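Local coordinates for tubulin-like protein CetZ (Methanosaeta thermophila, PDB 3ZID) that binds GTP and probably hydrolyses it as a tubulin- and FtsZ-like cytoskeletal protein, and is thought to take part in the control of cell shape, at residues P122-I125 against H126-K130; E288-K291 against E292-L296. All blocks are in the same frame, centred on the assembly; numbering follows the deposited sequence.

Interaction 1. Residues P122-I125 against H126-K130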
loop_
_atom_site.group_PDB
_atom_site.type_symbol
_atom_site.label_atom_id
_atom_site.label_comp_id
_atom_site.label_asym_id
_atom_site.label_seq_id
_atom_site.Cartn_x
_atom_site.Cartn_y
_atom_site.Cartn_z
ATOM N N PRO A 122 8.818 -5.342 -5.853
ATOM C CA PRO A 122 10.083 -5.455 -5.120
ATOM C C PRO A 122 11.277 -5.458 -6.053
ATOM O O PRO A 122 12.315 -4.907 -5.677
ATOM C CB PRO A 122 9.961 -6.798 -4.406
ATOM C CG PRO A 122 8.476 -7.018 -4.287
ATOM C CD PRO A 122 7.888 -6.438 -5.521
ATOM N N LEU A 123 11.135 -6.059 -7.237
ATOM C CA LEU A 123 12.229 -6.093 -8.210
ATOM C C LEU A 123 12.547 -4.710 -8.715
ATOM O O LEU A 123 13.719 -4.328 -8.837
ATOM C CB LEU A 123 11.893 -7.000 -9.405
ATOM C CG LEU A 123 11.689 -8.470 -9.044
ATOM C CD1 LEU A 123 11.439 -9.419 -10.243
ATOM C CD2 LEU A 123 12.892 -8.866 -8.316
ATOM N N MET A 124 11.488 -3.957 -9.000
ATOM C CA MET A 124 11.609 -2.604 -9.528
ATOM C C MET A 124 12.212 -1.669 -8.483
ATOM O O MET A 124 12.990 -0.777 -8.804
ATOM C CB MET A 124 10.234 -2.095 -9.965
ATOM C CG MET A 124 10.282 -0.971 -11.001
ATOM S SD MET A 124 8.628 -0.502 -11.556
ATOM C CE MET A 124 7.874 -2.110 -11.684
ATOM N N ILE A 125 11.851 -1.865 -7.228
ATOM C CA ILE A 125 12.387 -1.006 -6.176
ATOM C C ILE A 125 13.894 -1.250 -6.046
ATOM O O ILE A 125 14.684 -0.304 -5.907
ATOM C CB ILE A 125 11.659 -1.249 -4.840
ATOM C CG1 ILE A 125 10.232 -0.706 -4.932
ATOM C CG2 ILE A 125 12.424 -0.637 -3.676
ATOM C CD1 ILE A 125 9.305 -1.241 -3.855
ATOM N N HIS A 126 14.293 -2.514 -6.124
ATOM C CA HIS A 126 15.705 -2.843 -6.048
ATOM C C HIS A 126 16.493 -2.058 -7.084
ATOM O O HIS A 126 17.525 -1.456 -6.787
ATOM C CB HIS A 126 15.936 -4.343 -6.283
ATOM C CG HIS A 126 17.380 -4.745 -6.170
ATOM N ND1 HIS A 126 18.098 -4.616 -4.999
ATOM C CD2 HIS A 126 18.257 -5.186 -7.102
ATOM C CE1 HIS A 126 19.343 -5.009 -5.203
ATOM N NE2 HIS A 126 19.463 -5.363 -6.469
ATOM N N GLU A 127 16.004 -2.083 -8.313
ATOM C CA GLU A 127 16.681 -1.400 -9.397
ATOM C C GLU A 127 16.649 0.115 -9.230
ATOM O O GLU A 127 17.638 0.798 -9.486
ATOM C CB GLU A 127 16.070 -1.823 -10.732
ATOM C CG GLU A 127 16.365 -3.272 -11.089
ATOM C CD GLU A 127 17.867 -3.557 -11.099
ATOM O OE1 GLU A 127 18.639 -2.719 -11.634
ATOM O OE2 GLU A 127 18.276 -4.611 -10.567
ATOM N N LEU A 128 15.521 0.631 -8.757
ATOM C CA LEU A 128 15.354 2.074 -8.561
ATOM C C LEU A 128 16.311 2.640 -7.510
ATOM O O LEU A 128 16.844 3.754 -7.671
ATOM C CB LEU A 128 13.898 2.408 -8.186
ATOM C CG LEU A 128 12.867 2.237 -9.307
ATOM C CD1 LEU A 128 11.450 2.363 -8.772
ATOM C CD2 LEU A 128 13.118 3.224 -10.447
ATOM N N LYS A 129 16.521 1.880 -6.434
ATOM C CA LYS A 129 17.411 2.309 -5.356
ATOM C C LYS A 129 18.834 2.474 -5.856
ATOM O O LYS A 129 19.550 3.346 -5.383
ATOM C CB LYS A 129 17.394 1.342 -4.176
ATOM C CG LYS A 129 16.184 1.443 -3.280
ATOM C CD LYS A 129 16.311 0.440 -2.157
ATOM C CE LYS A 129 17.541 0.737 -1.314
ATOM N NZ LYS A 129 18.049 -0.495 -0.636
ATOM N N LYS A 130 19.242 1.613 -6.788
ATOM C CA LYS A 130 20.546 1.736 -7.436
ATOM C C LYS A 130 20.658 3.011 -8.262
ATOM O O LYS A 130 21.674 3.683 -8.226
ATOM C CB LYS A 130 20.800 0.568 -8.382
ATOM C CG LYS A 130 20.932 -0.778 -7.742
ATOM C CD LYS A 130 21.139 -1.805 -8.854
ATOM C CE LYS A 130 20.890 -3.205 -8.393
ATOM N NZ LYS A 130 20.915 -4.138 -9.555
#
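With Met124 CG anti to the backbone N (chi1 -157°) and Leu128 CG anti to the carbonyl carbon (chi1 -70°), the two side chains come alongside each other one helical turn apart. They lie side by side and point the same way, with Met124 CG 4.2 Å from Leu128 CD1. Leu128 CG also rests against the carbonyl of its partner, 3.1 Å from Met124 O. Met124 O accepts the backbone bond from Leu128 N at 2.9 Å. Lys129 N bonds to Ile125 O in the same i to i+4 pattern, also at 2.9 Å.

These residues belong to helix 117-131, the crossover helix of a beta-alpha-beta unit in the Rossmann-like GTPase domain of the tubulin/FtsZ family. Ile125 and Leu128 pack on Ile137 of strand 136-143. Leu123 touches Phe86 and Trp87 of helix 79-98.

Glu127 N bonds to Leu123 O at 3.2 Å. The Glu127 carboxylate is held from two residues. Lys130 NZ meets Glu127 OE2 on its syn side at 2.9 Å, 28° out of the carboxylate plane. Arg131 forms a salt bridge with Glu127 OE1. Without this carboxylate, as with an alanine here, Lys130 and Arg131 would probably lose their common acidic mate, and the lysine chain is likely to turn more freely.

Interaction 2. Residues E288-K291 against E292-L296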
loop_
_atom_site.group_PDB
_atom_site.type_symbol
_atom_site.label_atom_id
_atom_site.label_comp_id
_atom_site.label_asym_id
_atom_site.label_seq_id
_atom_site.Cartn_x
_atom_site.Cartn_y
_atom_site.Cartn_z
ATOM N N GLU A 288 -2.202 25.296 20.925
ATOM C CA GLU A 288 -3.124 24.170 21.099
ATOM C C GLU A 288 -2.621 22.928 20.358
ATOM O O GLU A 288 -2.666 21.827 20.887
ATOM C CB GLU A 288 -4.538 24.536 20.619
ATOM C CG GLU A 288 -5.454 23.349 20.434
ATOM C CD GLU A 288 -6.790 23.715 19.801
ATOM O OE1 GLU A 288 -6.868 24.786 19.159
ATOM O OE2 GLU A 288 -7.749 22.909 19.912
ATOM N N ILE A 289 -2.152 23.104 19.127
ATOM C CA ILE A 289 -1.685 21.963 18.333
ATOM C C ILE A 289 -0.493 21.314 19.028
ATOM O O ILE A 289 -0.406 20.093 19.133
ATOM C CB ILE A 289 -1.311 22.391 16.919
ATOM C CG1 ILE A 289 -2.572 22.834 16.169
ATOM C CG2 ILE A 289 -0.593 21.248 16.183
ATOM C CD1 ILE A 289 -2.318 23.784 15.006
ATOM N N THR A 290 0.417 22.154 19.507
ATOM C CA THR A 290 1.606 21.704 20.204
ATOM C C THR A 290 1.258 20.878 21.438
ATOM O O THR A 290 1.820 19.792 21.645
ATOM C CB THR A 290 2.508 22.891 20.547
ATOM O OG1 THR A 290 2.928 23.496 19.313
ATOM C CG2 THR A 290 3.739 22.432 21.311
ATOM N N LYS A 291 0.295 21.370 22.214
ATOM C CA LYS A 291 -0.176 20.682 23.409
ATOM C C LYS A 291 -0.769 19.323 23.062
ATOM O O LYS A 291 -0.481 18.323 23.729
ATOM C CB LYS A 291 -1.211 21.535 24.148
ATOM C CG LYS A 291 -0.626 22.687 24.918
ATOM C CD LYS A 291 -1.699 23.696 25.296
ATOM C CE LYS A 291 -1.104 24.879 26.041
ATOM N NZ LYS A 291 -2.046 26.030 26.092
ATOM N N GLU A 292 -1.550 19.270 21.984
ATOM C CA GLU A 292 -2.086 17.989 21.529
ATOM C C GLU A 292 -1.011 17.022 21.080
ATOM O O GLU A 292 -1.086 15.835 21.384
ATOM C CB GLU A 292 -3.123 18.187 20.431
ATOM C CG GLU A 292 -4.352 18.936 20.918
ATOM C CD GLU A 292 -5.035 18.229 22.084
ATOM O OE1 GLU A 292 -5.032 16.975 22.109
ATOM O OE2 GLU A 292 -5.572 18.926 22.978
ATOM N N ILE A 293 0.008 17.525 20.396
ATOM C CA ILE A 293 1.089 16.664 19.933
ATOM C C ILE A 293 1.833 16.105 21.148
ATOM O O ILE A 293 2.114 14.897 21.224
ATOM C CB ILE A 293 2.081 17.407 18.996
ATOM C CG1 ILE A 293 1.393 17.865 17.701
ATOM C CG2 ILE A 293 3.284 16.533 18.692
ATOM C CD1 ILE A 293 0.517 16.823 17.045
ATOM N N GLU A 294 2.113 16.974 22.115
ATOM C CA GLU A 294 2.760 16.539 23.352
ATOM C C GLU A 294 2.028 15.360 23.999
ATOM O O GLU A 294 2.663 14.444 24.522
ATOM C CB GLU A 294 2.875 17.700 24.345
ATOM C CG GLU A 294 3.838 18.802 23.915
ATOM C CD GLU A 294 3.993 19.897 24.964
ATOM O OE1 GLU A 294 3.165 19.959 25.899
ATOM O OE2 GLU A 294 4.948 20.699 24.849
ATOM N N SER A 295 0.696 15.374 23.941
ATOM C CA SER A 295 -0.113 14.276 24.467
ATOM C C SER A 295 0.226 12.948 23.820
ATOM O O SER A 295 0.318 11.938 24.503
ATOM C CB SER A 295 -1.604 14.547 24.263
ATOM O OG SER A 295 -1.946 15.832 24.728
ATOM N N LEU A 296 0.431 12.961 22.507
ATOM C CA LEU A 296 0.698 11.749 21.729
ATOM C C LEU A 296 1.964 11.014 22.119
ATOM O O LEU A 296 2.088 9.810 21.878
ATOM C CB LEU A 296 0.773 12.060 20.238
ATOM C CG LEU A 296 -0.492 12.595 19.594
ATOM C CD1 LEU A 296 -0.312 12.657 18.070
ATOM C CD2 LEU A 296 -1.640 11.682 19.986
HETATM O O HOH W 1 -5.158 21.290 23.131
#
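Lys291 O is gripped twice by Ser295. The hydroxyl OG of Ser295 donates to Lys291 O at 3.1 Å, and the backbone N of Ser295 donates to the same Lys291 O at 3.2 Å. The two donors reach the oxygen from opposite faces of the carbonyl plane. The serine torsion allows this: OG stands beside its own backbone N (chi1 -50°) and so turns back along the helix. The hydroxyl is thereby tied to the preceding turn.

One residue earlier, Glu294 N bonds to Thr290 O at 2.9 Å with a nearly straight N-H (168°). The side chains of Thr290 and Glu294 cross obliquely, with Thr290 CG2 4.1 Å from Glu294 OE2. Thr290 OG1 bonds instead to Val286 O.

Helix 286-296 is the connection of a beta-alpha-beta unit between strands 270-279 and 302-309, away from the nucleotide site. Its buried side carries Ile289 and Ile293, and Ile289 CG2 lies 4.2 Å from Ile293 CG1. Ile289 packs on Ile277, and Ile293 on Ile275, Val303 and Ile250.

On another side, Glu292 CG lies 3.3 Å from Glu288 O, which accepts the backbone bond from Glu292 N. The Glu292 chain is bent at chi2, and Glu292 OE2 makes a long, weak ion pair with Arg247 NE. The like charges of Glu288 and Glu292 may repel mildly, partly offset by Arg247.

How the interactions relate
From the N terminus, the chain first reaches interaction 1, within helix 117-131, and later interaction 2, within helix 286-296. The two are in series and neither nest nor cross. Each is local to a single helix, with no residue between its segments, so neither closes a loop. Both helices serve as connections in beta-alpha-beta units, but of different sheets. The first lies between strands 105-111 and 136-143 of the parallel sheet in the GTPase domain. The second lies between strands 270-279 and 302-309 of the mixed sheet. The interactions do not touch: their centres are 38 Å apart and their nearest atoms about 28 Å.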